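Local coordinates for protein phenylalanyl-tRNA synthetase beta chain (Pyrococcus horikoshii, PDB 2CXI) that forms, as the N-terminal part of the beta subunit, part of the tetrameric synthetase that attaches phenylalanine to tRNA(Phe) using ATP, at residues L180-I193 with N208-F220. Numbering follows the deposited sequence.
Sequences LEKHEKGREYGHLI and NVLSMPPIINSEF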
loop_
_atom_site.group_PDB
_atom_site.type_symbol
_atom_site.label_atom_id
_atom_site.label_comp_id
_atom_site.label_asym_id
_atom_site.label_seq_id
_atom_site.Cartn_x
_atom_site.Cartn_y
_atom_site.Cartn_z
ATOM N N LEU A 180 -20.155 0.814 28.773
ATOM C CA LEU A 180 -21.539 0.290 28.900
ATOM C C LEU A 180 -22.101 0.518 30.299
ATOM O O LEU A 180 -23.268 0.870 30.462
ATOM C CB LEU A 180 -21.613 -1.184 28.537
ATOM C CG LEU A 180 -21.333 -1.540 27.072
ATOM C CD1 LEU A 180 -21.895 -2.889 26.773
ATOM C CD2 LEU A 180 -21.969 -0.503 26.129
ATOM N N GLU A 181 -21.240 0.364 31.299
ATOM C CA GLU A 181 -21.617 0.538 32.707
ATOM C C GLU A 181 -21.800 2.002 33.116
ATOM O O GLU A 181 -22.811 2.362 33.697
ATOM C CB GLU A 181 -20.549 -0.152 33.569
ATOM C CG GLU A 181 -20.883 -0.302 35.036
ATOM C CD GLU A 181 -19.629 -0.455 35.902
ATOM O OE1 GLU A 181 -18.543 -0.830 35.367
ATOM O OE2 GLU A 181 -19.724 -0.182 37.128
ATOM N N LYS A 182 -20.833 2.851 32.785
ATOM C CA LYS A 182 -20.764 4.232 33.289
ATOM C C LYS A 182 -21.366 5.326 32.406
ATOM O O LYS A 182 -21.869 6.324 32.919
ATOM C CB LYS A 182 -19.295 4.616 33.539
ATOM C CG LYS A 182 -18.630 3.788 34.619
ATOM C CD LYS A 182 -19.195 4.175 35.994
ATOM C CE LYS A 182 -19.546 2.943 36.803
ATOM N NZ LYS A 182 -18.315 2.123 37.057
ATOM N N HIS A 183 -21.239 5.197 31.089
ATOM C CA HIS A 183 -21.732 6.241 30.193
ATOM C C HIS A 183 -23.258 6.220 30.146
ATOM O O HIS A 183 -23.872 5.155 30.088
ATOM C CB HIS A 183 -21.171 6.057 28.770
ATOM C CG HIS A 183 -21.230 7.301 27.959
ATOM N ND1 HIS A 183 -22.405 7.787 27.434
ATOM C CD2 HIS A 183 -20.269 8.195 27.630
ATOM C CE1 HIS A 183 -22.165 8.926 26.807
ATOM N NE2 HIS A 183 -20.878 9.195 26.907
ATOM N N GLU A 184 -23.877 7.384 30.159
ATOM C CA GLU A 184 -25.353 7.421 30.076
ATOM C C GLU A 184 -25.927 6.703 28.824
ATOM O O GLU A 184 -26.985 6.070 28.898
ATOM C CB GLU A 184 -25.875 8.848 30.165
ATOM C CG GLU A 184 -25.666 9.652 28.895
ATOM C CD GLU A 184 -26.080 11.096 29.044
ATOM O OE1 GLU A 184 -25.681 11.916 28.177
ATOM O OE2 GLU A 184 -26.797 11.407 30.036
ATOM N N LYS A 185 -25.217 6.757 27.688
ATOM C CA LYS A 185 -25.685 6.075 26.468
ATOM C C LYS A 185 -25.359 4.585 26.550
ATOM O O LYS A 185 -25.986 3.747 25.894
ATOM C CB LYS A 185 -25.051 6.714 25.219
ATOM C CG LYS A 185 -25.511 8.134 24.941
ATOM C CD LYS A 185 -27.005 8.189 24.692
ATOM C CE LYS A 185 -27.445 9.626 24.475
ATOM N NZ LYS A 185 -28.793 9.860 25.042
ATOM N N GLY A 186 -24.374 4.258 27.379
ATOM C CA GLY A 186 -24.074 2.878 27.708
ATOM C C GLY A 186 -25.185 2.208 28.504
ATOM O O GLY A 186 -25.530 1.043 28.250
ATOM N N ARG A 187 -25.735 2.933 29.486
ATOM C CA ARG A 187 -26.844 2.433 30.302
ATOM C C ARG A 187 -28.101 2.329 29.431
ATOM O O ARG A 187 -28.834 1.333 29.480
ATOM C CB ARG A 187 -27.123 3.382 31.480
ATOM C CG ARG A 187 -26.004 3.461 32.534
ATOM C CD ARG A 187 -26.315 4.379 33.754
ATOM N NE ARG A 187 -25.160 5.245 34.040
ATOM C CZ ARG A 187 -25.145 6.589 33.959
ATOM N NH1 ARG A 187 -26.236 7.285 33.631
ATOM N NH2 ARG A 187 -24.020 7.250 34.237
ATOM N N GLU A 188 -28.326 3.365 28.632
ATOM C CA GLU A 188 -29.507 3.467 27.790
ATOM C C GLU A 188 -29.573 2.410 26.693
ATOM O O GLU A 188 -30.632 1.813 26.502
ATOM C CB GLU A 188 -29.637 4.886 27.223
ATOM C CG GLU A 188 -30.975 5.164 26.540
ATOM C CD GLU A 188 -31.076 6.562 25.966
ATOM O OE1 GLU A 188 -30.201 7.395 26.247
ATOM O OE2 GLU A 188 -32.044 6.820 25.224
ATOM N N TYR A 189 -28.444 2.151 26.014
ATOM C CA TYR A 189 -28.417 1.307 24.830
ATOM C C TYR A 189 -27.620 0.013 24.939
ATOM O O TYR A 189 -27.674 -0.838 24.036
ATOM C CB TYR A 189 -27.886 2.117 23.641
ATOM C CG TYR A 189 -28.793 3.246 23.241
ATOM C CD1 TYR A 189 -30.030 2.978 22.626
ATOM C CD2 TYR A 189 -28.425 4.580 23.455
ATOM C CE1 TYR A 189 -30.878 4.009 22.234
ATOM C CE2 TYR A 189 -29.302 5.632 23.078
ATOM C CZ TYR A 189 -30.505 5.320 22.459
ATOM O OH TYR A 189 -31.368 6.312 22.045
ATOM N N GLY A 190 -26.906 -0.160 26.046
ATOM C CA GLY A 190 -26.025 -1.324 26.213
ATOM C C GLY A 190 -26.611 -2.705 26.077
ATOM O O GLY A 190 -25.905 -3.657 25.704
ATOM N N HIS A 191 -27.895 -2.845 26.414
ATOM C CA HIS A 191 -28.569 -4.147 26.377
ATOM C C HIS A 191 -28.582 -4.725 24.963
ATOM O O HIS A 191 -28.664 -5.960 24.795
ATOM C CB HIS A 191 -29.990 -4.041 26.916
ATOM C CG HIS A 191 -30.917 -3.258 26.035
ATOM N ND1 HIS A 191 -31.761 -3.856 25.124
ATOM C CD2 HIS A 191 -31.136 -1.928 25.931
ATOM C CE1 HIS A 191 -32.462 -2.925 24.501
ATOM N NE2 HIS A 191 -32.097 -1.747 24.969
ATOM N N LEU A 192 -28.440 -3.835 23.965
ATOM C CA LEU A 192 -28.422 -4.240 22.540
ATOM C C LEU A 192 -27.231 -5.116 22.189
ATOM O O LEU A 192 -27.283 -5.881 21.219
ATOM C CB LEU A 192 -28.466 -3.009 21.616
ATOM C CG LEU A 192 -29.724 -2.113 21.713
ATOM C CD1 LEU A 192 -29.612 -0.880 20.800
ATOM C CD2 LEU A 192 -30.989 -2.884 21.384
ATOM N N ILE A 193 -26.176 -4.994 22.992
ATOM C CA ILE A 193 -24.879 -5.663 22.748
ATOM C C ILE A 193 -24.219 -6.336 23.964
ATOM O O ILE A 193 -23.373 -7.211 23.789
ATOM C CB ILE A 193 -23.843 -4.659 22.091
ATOM C CG1 ILE A 193 -23.466 -3.533 23.055
ATOM C CG2 ILE A 193 -24.357 -4.116 20.711
ATOM C CD1 ILE A 193 -22.288 -2.699 22.581
ATOM N N ASN A 208 -7.317 4.537 15.977
ATOM C CA ASN A 208 -8.197 5.533 16.608
ATOM C C ASN A 208 -9.650 5.139 16.442
ATOM O O ASN A 208 -10.141 4.946 15.322
ATOM C CB ASN A 208 -7.955 6.933 16.040
ATOM C CG ASN A 208 -6.500 7.316 16.127
ATOM O OD1 ASN A 208 -5.977 7.567 17.216
ATOM N ND2 ASN A 208 -5.821 7.268 15.001
ATOM N N VAL A 209 -10.319 5.030 17.578
ATOM C CA VAL A 209 -11.717 4.586 17.609
ATOM C C VAL A 209 -12.615 5.769 17.341
ATOM O O VAL A 209 -12.657 6.756 18.127
ATOM C CB VAL A 209 -12.078 3.943 18.976
ATOM C CG1 VAL A 209 -13.588 3.606 19.050
ATOM C CG2 VAL A 209 -11.222 2.714 19.241
ATOM N N LEU A 210 -13.339 5.650 16.231
ATOM C CA LEU A 210 -14.419 6.560 15.879
ATOM C C LEU A 210 -15.611 6.452 16.825
ATOM O O LEU A 210 -16.090 7.473 17.320
ATOM C CB LEU A 210 -14.875 6.301 14.427
ATOM C CG LEU A 210 -14.055 6.956 13.327
ATOM C CD1 LEU A 210 -12.689 6.211 13.192
ATOM C CD2 LEU A 210 -14.879 6.865 12.024
ATOM N N SER A 211 -16.086 5.226 17.065
ATOM C CA SER A 211 -17.291 5.018 17.855
ATOM C C SER A 211 -17.422 3.550 18.239
ATOM O O SER A 211 -16.702 2.684 17.708
ATOM C CB SER A 211 -18.517 5.454 17.020
ATOM O OG SER A 211 -18.747 4.512 15.956
HETATM N N MSE A 212 -18.337 3.265 19.168
HETATM C CA MSE A 212 -18.794 1.910 19.370
HETATM C C MSE A 212 -20.277 1.828 18.999
HETATM O O MSE A 212 -21.129 2.147 19.845
HETATM C CB MSE A 212 -18.583 1.516 20.849
HETATM C CG MSE A 212 -19.251 0.216 21.226
HETATM SE SE MSE A 212 -18.773 -0.409 23.066
HETATM C CE MSE A 212 -19.198 1.100 24.043
ATOM N N PRO A 213 -20.629 1.476 17.740
ATOM C CA PRO A 213 -22.064 1.346 17.394
ATOM C C PRO A 213 -22.764 0.269 18.255
ATOM O O PRO A 213 -22.141 -0.758 18.591
ATOM C CB PRO A 213 -22.042 0.942 15.923
ATOM C CG PRO A 213 -20.713 1.486 15.397
ATOM C CD PRO A 213 -19.756 1.232 16.581
ATOM N N PRO A 214 -24.022 0.469 18.634
ATOM C CA PRO A 214 -24.804 1.684 18.396
ATOM C C PRO A 214 -24.889 2.554 19.647
ATOM O O PRO A 214 -25.955 3.135 19.936
ATOM C CB PRO A 214 -26.206 1.098 18.121
ATOM C CG PRO A 214 -26.288 -0.089 19.101
ATOM C CD PRO A 214 -24.842 -0.592 19.255
ATOM N N ILE A 215 -23.779 2.653 20.375
ATOM C CA ILE A 215 -23.746 3.195 21.742
ATOM C C ILE A 215 -23.310 4.666 21.814
ATOM O O ILE A 215 -24.091 5.518 22.219
ATOM C CB ILE A 215 -22.835 2.305 22.639
ATOM C CG1 ILE A 215 -23.297 0.821 22.611
ATOM C CG2 ILE A 215 -22.764 2.877 24.112
ATOM C CD1 ILE A 215 -24.798 0.567 23.078
ATOM N N ILE A 216 -22.090 4.977 21.375
ATOM C CA ILE A 216 -21.543 6.329 21.537
ATOM C C ILE A 216 -20.337 6.519 20.620
ATOM O O ILE A 216 -19.590 5.564 20.360
ATOM C CB ILE A 216 -21.105 6.553 23.038
ATOM C CG1 ILE A 216 -20.833 8.040 23.356
ATOM C CG2 ILE A 216 -19.964 5.585 23.464
ATOM C CD1 ILE A 216 -22.114 8.873 23.308
ATOM N N ASN A 217 -20.150 7.760 20.183
ATOM C CA ASN A 217 -18.966 8.184 19.470
ATOM C C ASN A 217 -17.805 8.538 20.417
ATOM O O ASN A 217 -17.990 8.691 21.649
ATOM C CB ASN A 217 -19.290 9.355 18.488
ATOM C CG ASN A 217 -19.977 10.547 19.164
ATOM O OD1 ASN A 217 -20.722 10.397 20.153
ATOM N ND2 ASN A 217 -19.776 11.735 18.599
ATOM N N SER A 218 -16.616 8.697 19.853
ATOM C CA SER A 218 -15.486 9.055 20.679
ATOM C C SER A 218 -15.409 10.568 20.967
ATOM O O SER A 218 -15.939 11.419 20.212
ATOM C CB SER A 218 -14.205 8.580 20.037
ATOM O OG SER A 218 -13.911 9.438 18.977
ATOM N N GLU A 219 -14.753 10.890 22.077
ATOM C CA GLU A 219 -14.466 12.287 22.449
ATOM C C GLU A 219 -13.449 12.972 21.493
ATOM O O GLU A 219 -13.585 14.158 21.162
ATOM C CB GLU A 219 -13.940 12.328 23.901
ATOM C CG GLU A 219 -13.527 13.723 24.368
ATOM C CD GLU A 219 -14.691 14.703 24.540
ATOM O OE1 GLU A 219 -15.888 14.367 24.446
ATOM O OE2 GLU A 219 -14.397 15.870 24.788
ATOM N N PHE A 220 -12.444 12.233 21.054
ATOM C CA PHE A 220 -11.311 12.851 20.360
ATOM C C PHE A 220 -11.113 12.495 18.899
ATOM O O PHE A 220 -10.368 13.191 18.191
ATOM C CB PHE A 220 -10.025 12.488 21.081
ATOM C CG PHE A 220 -9.971 12.998 22.502
ATOM C CD1 PHE A 220 -9.765 14.350 22.758
ATOM C CD2 PHE A 220 -10.138 12.111 23.585
ATOM C CE1 PHE A 220 -9.720 14.835 24.088
ATOM C CE2 PHE A 220 -10.094 12.585 24.917
ATOM C CZ PHE A 220 -9.874 13.944 25.156
#
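Ile215 pushes its CG1 branch into the curve of the chain at 184-193, its CD1 lying 3.3 Å from Tyr189 O and against Tyr189 CB. The other branch, CG2, rests 3.8 Å from Gly186 CA, where the helix offers bare backbone. Ile193 comes to meet Ile215 tip to tip, CD1 to CG1 at 3.7 Å, while its CG2 slides past Pro214 CD. With CG1 of Ile193 set between the backbone N and the carbonyl carbon (chi1 66°), CD1 can reach Ile215 while CG2 stays beside the proline. Leu192 CD1 adds a contact to Pro214 CG. Leu180 CD2 also touches CG1 of Ile215 and the CE methyl of selenomethionine Met212, the latter at 3.8 Å. All this is the apolar seam where helices 176-182 and 184-189, and the chain that follows to Ile193, pack on the turn joining strands 209-212 and 216-217, within the B3/4 domain, consistent with the editing part of the subunit. The turn carries a cis peptide bond before Pro214, and Ile215 and Ile216 both face Met212 in a classic beta bulge. Arg137 NH1 hydrogen-bonds the carbonyl oxygens of Pro214 and Ile215. At the far end, His183 lays one ring face against Ile216, whose CG1 stands 4.0 Å from the ring centroid in a CH-pi contact. The ring is held at both nitrogens: ND1 accepts from Lys185 N at 3.0 Å in the ring plane, capping helix 184-189, and NE2 bonds Leu168 O. With an alanine here both ring bonds go, which is likely to leave Lys185 N and Leu168 O without these partners and a gap beside Ile216. Lys185 CG packs on Ile216 CD1 before the chain bends away at chi2 (-61°), carrying NZ to a salt bridge with Glu188 OE1.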